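PDB 3BW2: 2-nitropropane dioxygenase from Streptomyces ansochromogenes, which probably uses FMN and molecular oxygen to oxidise alkyl nitronates such as propionate 3-nitronate, removing their nitrogen as nitrite or nitrate. Local coordinates for residues Q52-K55 against R56-L60; V82-Y85 against A86-A90; P295-H298 against H299-P303; E330-A333 against G334-V337. One frame throughout, in Å; residues are numbered along the deposited sequence.

Interaction 1: Q52-K55 against R56-L60; sequences QEIK and RLRGL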
# COMPACT_ATOMS: atom_id res chain seq x y z
N GLN A 52 -27.00 22.61 9.77
CA GLN A 52 -27.14 23.69 8.80
C GLN A 52 -26.64 23.26 7.42
O GLN A 52 -27.24 23.61 6.41
CB GLN A 52 -26.37 24.93 9.26
CG GLN A 52 -26.85 25.50 10.60
CD GLN A 52 -28.36 25.65 10.66
OE1 GLN A 52 -28.96 26.29 9.80
NE2 GLN A 52 -28.97 25.05 11.68
N GLU A 53 -25.55 22.50 7.38
CA GLU A 53 -25.02 22.05 6.09
C GLU A 53 -25.98 21.06 5.45
O GLU A 53 -26.20 21.07 4.24
CB GLU A 53 -23.64 21.41 6.25
CG GLU A 53 -22.54 22.38 6.62
CD GLU A 53 -21.17 21.84 6.25
OE1 GLU A 53 -20.92 20.64 6.49
OE2 GLU A 53 -20.33 22.62 5.74
N ILE A 54 -26.56 20.18 6.26
CA ILE A 54 -27.51 19.20 5.75
C ILE A 54 -28.67 19.92 5.08
O ILE A 54 -29.08 19.57 3.97
CB ILE A 54 -28.04 18.29 6.89
CG1 ILE A 54 -26.92 17.36 7.37
CG2 ILE A 54 -29.23 17.47 6.40
CD1 ILE A 54 -27.26 16.55 8.60
N LYS A 55 -29.21 20.93 5.74
CA LYS A 55 -30.32 21.70 5.18
C LYS A 55 -29.87 22.40 3.90
O LYS A 55 -30.58 22.41 2.89
CB LYS A 55 -30.82 22.73 6.19
CG LYS A 55 -31.51 22.13 7.40
CD LYS A 55 -32.04 23.23 8.30
CE LYS A 55 -32.89 22.65 9.43
NZ LYS A 55 -33.51 23.73 10.26
N ARG A 56 -28.69 22.99 3.95
CA ARG A 56 -28.11 23.70 2.81
C ARG A 56 -28.05 22.77 1.60
O ARG A 56 -28.51 23.11 0.51
CB ARG A 56 -26.70 24.17 3.17
CG ARG A 56 -26.02 25.03 2.13
CD ARG A 56 -26.35 26.49 2.32
NE ARG A 56 -27.14 27.03 1.22
CZ ARG A 56 -26.70 27.15 -0.03
NH1 ARG A 56 -27.49 27.64 -0.97
NH2 ARG A 56 -25.46 26.77 -0.33
N LEU A 57 -27.48 21.59 1.80
CA LEU A 57 -27.32 20.61 0.74
C LEU A 57 -28.65 20.13 0.14
O LEU A 57 -28.74 19.93 -1.07
CB LEU A 57 -26.53 19.41 1.26
CG LEU A 57 -26.18 18.33 0.25
CD1 LEU A 57 -25.43 18.94 -0.94
CD2 LEU A 57 -25.32 17.27 0.93
N ARG A 58 -29.66 19.94 0.98
CA ARG A 58 -30.96 19.49 0.49
C ARG A 58 -31.55 20.54 -0.45
O ARG A 58 -32.36 20.21 -1.32
CB ARG A 58 -31.91 19.24 1.67
CG ARG A 58 -31.61 17.95 2.42
CD ARG A 58 -32.35 17.90 3.74
NE ARG A 58 -32.31 16.57 4.36
CZ ARG A 58 -32.64 16.33 5.62
NH1 ARG A 58 -33.05 17.32 6.40
NH2 ARG A 58 -32.58 15.09 6.09
N GLY A 59 -31.14 21.78 -0.27
CA GLY A 59 -31.62 22.85 -1.12
C GLY A 59 -30.80 22.91 -2.40
O GLY A 59 -31.19 23.57 -3.37
N LEU A 60 -29.67 22.21 -2.41
CA LEU A 60 -28.80 22.19 -3.59
C LEU A 60 -29.05 20.95 -4.44
O LEU A 60 -28.90 20.99 -5.66
CB LEU A 60 -27.34 22.24 -3.17
CG LEU A 60 -26.95 23.53 -2.44
CD1 LEU A 60 -25.51 23.46 -1.98
CD2 LEU A 60 -27.16 24.72 -3.38
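The branch methyl CG2 of Ile-54 sits beneath the guanidinium of Arg-58, one helical turn on, 3.6 Å from its plane, and Ile-54 CG2 is 3.7 Å from Arg-58 CZ. A methyl suits this place because the flat face of a guanidinium offers no hydrogen-bonding direction and packs readily against carbon, while the N-H groups around its rim remain available. The two side chains run side by side and point the same way. In Ile-54, CG2 stands anti to the backbone N, beside the carbonyl carbon; Arg-58 is extended from CG to NE (chi2 167°, chi3 168°), and this straight chain carries its head over the methyl. Lower down, Arg-58 CG passes 3.4 Å from Ile-54 O. Both residues belong to helix 47-60, the helix of a beta-alpha-beta crossover between strands 38-41 and 65-70 of the TIM barrel, and i to i+4 backbone bonds set their spacing: Arg-58 N reaches Ile-54 O at 3.1 Å, and the preceding bond, Leu-57 N to Glu-53 O, is 2.8 Å long and nearly straight at 168°. One residue further on, Gly-59 N to Lys-55 O is longer, 3.3 Å. The rim of the guanidinium is used by Asp-121, which forms a salt bridge with Arg-58 NH1. A methionine in place of Arg-58 would probably leave the carboxylate of Asp-121 without this charged mate. Ile-54 and Leu-57 turn inward onto Leu-40 and Phe-65 of the barrel strands, where branched aliphatic side chains fill the helix-sheet interface.

Interaction 2: V82-Y85 against A86-A90; sequences VEVY and AHQLA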
# COMPACT_ATOMS: atom_id res chain seq x y z
N VAL A 82 1.56 14.44 26.44
CA VAL A 82 0.93 15.64 25.90
C VAL A 82 1.63 16.89 26.40
O VAL A 82 1.85 17.85 25.65
CB VAL A 82 -0.56 15.71 26.30
CG1 VAL A 82 -1.17 17.02 25.84
CG2 VAL A 82 -1.31 14.53 25.69
N GLU A 83 1.99 16.88 27.68
CA GLU A 83 2.68 18.01 28.30
C GLU A 83 4.03 18.24 27.62
O GLU A 83 4.40 19.38 27.34
CB GLU A 83 2.89 17.72 29.79
CG GLU A 83 3.42 18.89 30.59
CD GLU A 83 3.72 18.51 32.03
OE1 GLU A 83 2.83 17.95 32.70
OE2 GLU A 83 4.86 18.77 32.48
N VAL A 84 4.75 17.15 27.37
CA VAL A 84 6.05 17.23 26.72
C VAL A 84 5.95 17.74 25.29
O VAL A 84 6.77 18.55 24.85
CB VAL A 84 6.74 15.84 26.70
CG1 VAL A 84 8.00 15.89 25.84
CG2 VAL A 84 7.10 15.44 28.11
N TYR A 85 4.94 17.28 24.55
CA TYR A 85 4.76 17.71 23.17
C TYR A 85 4.39 19.19 23.14
O TYR A 85 4.90 19.94 22.31
CB TYR A 85 3.66 16.88 22.50
CG TYR A 85 3.64 17.00 21.00
CD1 TYR A 85 4.80 16.78 20.25
CD2 TYR A 85 2.47 17.31 20.31
CE1 TYR A 85 4.79 16.85 18.86
CE2 TYR A 85 2.44 17.39 18.92
CZ TYR A 85 3.61 17.16 18.20
OH TYR A 85 3.59 17.22 16.83
N ALA A 86 3.52 19.60 24.06
CA ALA A 86 3.10 20.99 24.14
C ALA A 86 4.34 21.86 24.32
O ALA A 86 4.50 22.89 23.67
CB ALA A 86 2.16 21.19 25.32
N HIS A 87 5.22 21.43 25.22
CA HIS A 87 6.46 22.14 25.49
C HIS A 87 7.27 22.29 24.21
O HIS A 87 7.76 23.38 23.89
CB HIS A 87 7.27 21.37 26.53
CG HIS A 87 8.62 21.96 26.81
ND1 HIS A 87 8.79 23.22 27.35
CD2 HIS A 87 9.86 21.46 26.63
CE1 HIS A 87 10.08 23.46 27.49
NE2 HIS A 87 10.75 22.41 27.06
N GLN A 88 7.40 21.20 23.47
CA GLN A 88 8.16 21.19 22.22
C GLN A 88 7.54 22.08 21.15
O GLN A 88 8.19 22.41 20.16
CB GLN A 88 8.29 19.76 21.70
CG GLN A 88 8.90 18.80 22.71
CD GLN A 88 8.89 17.36 22.24
OE1 GLN A 88 7.87 16.87 21.76
NE2 GLN A 88 10.02 16.68 22.39
N LEU A 89 6.28 22.47 21.35
CA LEU A 89 5.59 23.33 20.39
C LEU A 89 5.64 24.81 20.79
O LEU A 89 5.07 25.66 20.11
CB LEU A 89 4.13 22.90 20.24
CG LEU A 89 3.87 21.53 19.60
CD1 LEU A 89 2.37 21.24 19.61
CD2 LEU A 89 4.41 21.52 18.17
N ALA A 90 6.31 25.11 21.90
CA ALA A 90 6.41 26.49 22.37
C ALA A 90 6.94 27.42 21.28
O ALA A 90 6.46 28.55 21.14
CB ALA A 90 7.30 26.57 23.60
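The phenol ring of Tyr-85 has the isobutyl group of Leu-89 over one face and the amide oxygen of Gln-88 at its edge. Leu-89 CD1 comes within 3.9 Å of Tyr-85 CE2, an apolar contact across one turn, whereas Gln-88 OE1 lies near the ring plane, 3.4 Å from Tyr-85 CD1. The carbonyl oxygen thus meets the weakly positive ring C-H rim, avoiding the electron-rich face; the ring and amide planes stand 72° apart. Tyr-85 and Gln-88 lie in the last turn of helix 81-88, and Leu-89 follows it; the helix packs against helices 281-286 and 296-311, away from the flavin site. CG of Tyr-85 is anti to the backbone N (chi1 -165°), a torsion that carries the ring out from the helix, where Leu-89 CG comes to lie over one of its faces. An aromatic residue suits the position because its ring can pack among Phe-282, His-286 and Pro-291 while its hydroxyl reaches the carbonyl oxygen of Ala-269, with which Tyr-85 OH is hydrogen-bonded. The aliphatic part of Gln-88 folds against the turn before it, and CG1 of Val-84 touches its amide carbon CD at 4.0 Å. Ala-86, with only a methyl, lets the backbone lie close to Leu-300 of the neighbouring helix. Regular i to i+4 bonds run from Ala-86 N to Val-82 O (2.9 Å) and from His-87 N to Glu-83 O (3.1 Å). At Leu-89 the helix gives way: its N makes a weak, bent bond of 120° to Tyr-85 O, and Leu-89 CG packs 3.3 Å from that same oxygen.

Interaction 3: P295-H298 against H299-P303; sequences PDVH and HLTSP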
# COMPACT_ATOMS: atom_id res chain seq x y z
N PRO A 295 -8.15 13.32 20.73
CA PRO A 295 -7.90 14.50 19.91
C PRO A 295 -7.10 15.55 20.66
O PRO A 295 -7.02 16.71 20.23
CB PRO A 295 -9.31 14.98 19.58
CG PRO A 295 -10.01 14.74 20.89
CD PRO A 295 -9.51 13.37 21.31
N ASP A 296 -6.50 15.15 21.77
CA ASP A 296 -5.70 16.06 22.59
C ASP A 296 -4.72 16.89 21.76
O ASP A 296 -4.71 18.12 21.85
CB ASP A 296 -4.92 15.27 23.65
CG ASP A 296 -5.83 14.48 24.58
OD1 ASP A 296 -6.59 13.62 24.10
OD2 ASP A 296 -5.77 14.73 25.81
N VAL A 297 -3.90 16.21 20.97
CA VAL A 297 -2.92 16.91 20.14
C VAL A 297 -3.61 17.79 19.10
O VAL A 297 -3.16 18.90 18.82
CB VAL A 297 -1.98 15.90 19.44
CG1 VAL A 297 -1.04 16.63 18.49
CG2 VAL A 297 -1.18 15.13 20.49
N HIS A 298 -4.72 17.30 18.56
CA HIS A 298 -5.48 18.07 17.58
C HIS A 298 -5.90 19.42 18.16
O HIS A 298 -5.78 20.45 17.50
CB HIS A 298 -6.71 17.29 17.12
CG HIS A 298 -7.67 18.12 16.32
ND1 HIS A 298 -8.71 18.82 16.90
CD2 HIS A 298 -7.72 18.40 15.00
CE1 HIS A 298 -9.35 19.50 15.97
NE2 HIS A 298 -8.78 19.26 14.81
N HIS A 299 -6.41 19.41 19.39
CA HIS A 299 -6.84 20.65 20.05
C HIS A 299 -5.62 21.54 20.27
O HIS A 299 -5.67 22.75 20.08
CB HIS A 299 -7.47 20.36 21.41
CG HIS A 299 -8.73 19.55 21.34
ND1 HIS A 299 -9.77 19.87 20.50
CD2 HIS A 299 -9.12 18.46 22.04
CE1 HIS A 299 -10.76 19.00 20.69
NE2 HIS A 299 -10.39 18.14 21.62
N LEU A 300 -4.53 20.91 20.68
CA LEU A 300 -3.29 21.60 20.97
C LEU A 300 -2.75 22.40 19.78
O LEU A 300 -2.36 23.56 19.94
CB LEU A 300 -2.25 20.57 21.41
CG LEU A 300 -1.00 21.04 22.15
CD1 LEU A 300 -1.39 21.62 23.51
CD2 LEU A 300 -0.04 19.87 22.33
N THR A 301 -2.75 21.80 18.60
CA THR A 301 -2.21 22.44 17.40
C THR A 301 -3.19 23.24 16.55
O THR A 301 -2.78 24.01 15.68
CB THR A 301 -1.56 21.41 16.46
OG1 THR A 301 -2.59 20.59 15.88
CG2 THR A 301 -0.58 20.54 17.22
N SER A 302 -4.49 23.06 16.78
CA SER A 302 -5.50 23.75 15.99
C SER A 302 -5.20 25.23 15.78
O SER A 302 -5.29 25.73 14.66
CB SER A 302 -6.88 23.58 16.62
OG SER A 302 -7.86 24.18 15.80
N PRO A 303 -4.86 25.96 16.86
CA PRO A 303 -4.56 27.39 16.75
C PRO A 303 -3.34 27.64 15.86
O PRO A 303 -3.29 28.61 15.11
CB PRO A 303 -4.30 27.81 18.19
CG PRO A 303 -5.15 26.87 18.98
CD PRO A 303 -4.89 25.56 18.28
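CG of His-299 is anti to its carbonyl carbon (chi1 -63°), and this torsion swings the ring back over the first turn, onto Pro-295; His-298, with CG opposite the backbone N (chi1 169°), turns the edge of its ring, ND1 leading, toward the face of His-299. The two imidazoles make an offset edge-to-face pair, with centroids 5.6 Å apart and planes at 71°. Pro-295 O lies over one face of the His-299 ring, 3.3 Å from its CD2, while Pro-295 CG touches His-299 NE2 at 3.5 Å. The same carbonyl accepts the backbone bond from His-299 N at 2.9 Å, closing the first turn of helix 296-311. Pro-295, at the N-cap and after a cis peptide bond, suits this start because its closed ring costs only an N-H that the first turn does not need. The helix lies beside helix 81-88 in this FMN-binding TIM-barrel enzyme, with Val-297 and Leu-300 packed on Tyr-85. His-299 NE2 is hydrogen-bonded to Gly-106 O, so an alanine at His-299 would probably leave that carbonyl without this partner and the edge of His-298 without the ring it faces. His-298 also stacks on Tyr-44, yet its ND1 is buried with no polar partner in the model. Further along, CG2 of Thr-301 meets Val-297 CG1 at 4.1 Å, and OG1 is hydrogen-bonded to Phe-270 O.

Interaction 4: E330-A333 against G334-V337; sequences ELPA and GRLV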
# COMPACT_ATOMS: atom_id res chain seq x y z
N GLU A 330 -7.36 19.99 -11.13
CA GLU A 330 -8.12 21.17 -10.71
C GLU A 330 -9.20 21.57 -11.70
O GLU A 330 -8.92 22.19 -12.73
CB GLU A 330 -7.18 22.35 -10.50
CG GLU A 330 -6.07 22.11 -9.48
CD GLU A 330 -5.07 23.25 -9.44
OE1 GLU A 330 -4.47 23.56 -10.49
OE2 GLU A 330 -4.89 23.84 -8.35
N LEU A 331 -10.44 21.24 -11.38
CA LEU A 331 -11.58 21.56 -12.23
C LEU A 331 -12.83 21.36 -11.39
O LEU A 331 -12.74 20.93 -10.24
CB LEU A 331 -11.60 20.63 -13.45
CG LEU A 331 -11.21 19.17 -13.25
CD1 LEU A 331 -12.04 18.53 -12.16
CD2 LEU A 331 -11.39 18.42 -14.56
N PRO A 332 -14.02 21.69 -11.94
CA PRO A 332 -15.25 21.52 -11.16
C PRO A 332 -15.42 20.04 -10.79
O PRO A 332 -15.09 19.16 -11.59
CB PRO A 332 -16.34 22.00 -12.12
CG PRO A 332 -15.62 23.03 -12.95
CD PRO A 332 -14.29 22.36 -13.22
N ALA A 333 -15.93 19.79 -9.59
CA ALA A 333 -16.13 18.42 -9.13
C ALA A 333 -17.02 17.62 -10.08
O ALA A 333 -16.78 16.44 -10.32
CB ALA A 333 -16.74 18.43 -7.73
N GLY A 334 -18.04 18.28 -10.63
CA GLY A 334 -18.93 17.61 -11.56
C GLY A 334 -18.20 17.13 -12.80
O GLY A 334 -18.47 16.04 -13.31
N ARG A 335 -17.26 17.93 -13.28
CA ARG A 335 -16.49 17.56 -14.46
C ARG A 335 -15.52 16.43 -14.12
O ARG A 335 -15.23 15.57 -14.95
CB ARG A 335 -15.73 18.77 -15.02
CG ARG A 335 -16.61 20.00 -15.29
CD ARG A 335 -17.91 19.67 -16.04
NE ARG A 335 -17.69 19.08 -17.36
CZ ARG A 335 -17.39 19.76 -18.47
NH1 ARG A 335 -17.28 21.08 -18.45
NH2 ARG A 335 -17.22 19.11 -19.62
N LEU A 336 -15.02 16.42 -12.88
CA LEU A 336 -14.10 15.37 -12.45
C LEU A 336 -14.83 14.02 -12.42
O LEU A 336 -14.26 12.99 -12.75
CB LEU A 336 -13.54 15.67 -11.05
CG LEU A 336 -12.69 14.54 -10.45
CD1 LEU A 336 -11.47 14.27 -11.33
CD2 LEU A 336 -12.26 14.93 -9.04
N VAL A 337 -16.10 14.05 -12.02
CA VAL A 337 -16.88 12.82 -11.98
C VAL A 337 -17.04 12.31 -13.41
O VAL A 337 -16.93 11.11 -13.66
CB VAL A 337 -18.28 13.06 -11.37
CG1 VAL A 337 -19.14 11.81 -11.53
CG2 VAL A 337 -18.14 13.41 -9.88
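From CB, the side chain of Leu-331 heads toward the first turn of helix 333-350. CG lies between the backbone N and the carbonyl carbon (chi1 38°), a cramped setting that directs CD1 at Leu-336. There CD1 stands 3.4 Å from Leu-336 CB, closer than carbons usually pack, and 3.7 Å from Leu-336 N; the two leucines meet at about a right angle. The other methyl, CD2, makes a looser approach to Arg-335 CB at 4.4 Å. Leu-331, just before the N-cap, and Leu-336 thus make the apolar pair of a hydrophobic staple across the first turn. Pro-332 takes the N-cap position, where a residue lacking an N-H loses nothing to the helix. Its carbonyl oxygen receives Leu-336 N at 3.0 Å, in the carbonyl plane, and a weak, bent bond from Arg-335 N (121°). Its ring lies beside the aliphatic stem of Arg-335, with Pro-332 CB 3.8 Å from Arg-335 CG, while Arg-335 NE is salt-bridged to Glu-338. In this TIM-barrel enzyme the helix packs on two others: Ala-333, Leu-336 and Val-337 touch Phe-240 of helix 238-241, and Ala-333 also meets Leu-27 of helix 25-33. The chemistry is thus divided: carbon packing and a shared carbonyl close the turn, while Glu-245, hydrogen-bonded to Ala-333 N, puts a carboxylate at the helix start, where its charge probably interacts favourably with the helix dipole.

All four contacts are local, between residues from one to five positions apart, but their settings differ. Interaction 3 is the most buried, and interaction 2, on the neighbouring helix, packs against it: Tyr-85 CE2 meets Val-297 CG1 at 3.6 Å, and Leu-89 reaches Leu-300 and Thr-301. Their centres are 11 Å apart, and both rely on rings. Interactions 1 and 4, partly buried, lie elsewhere, their centres 20 Å apart, and both have helix 25-33 as a neighbour; each pairs aliphatic packing with an arginine, partly exposed in 1 and exposed in 4, whose acidic partner lies beyond the two segments. Interaction 1 belongs to a barrel crossover helix, whereas 3 and 4 lie at helix starts led by proline, and 2 at a helix end.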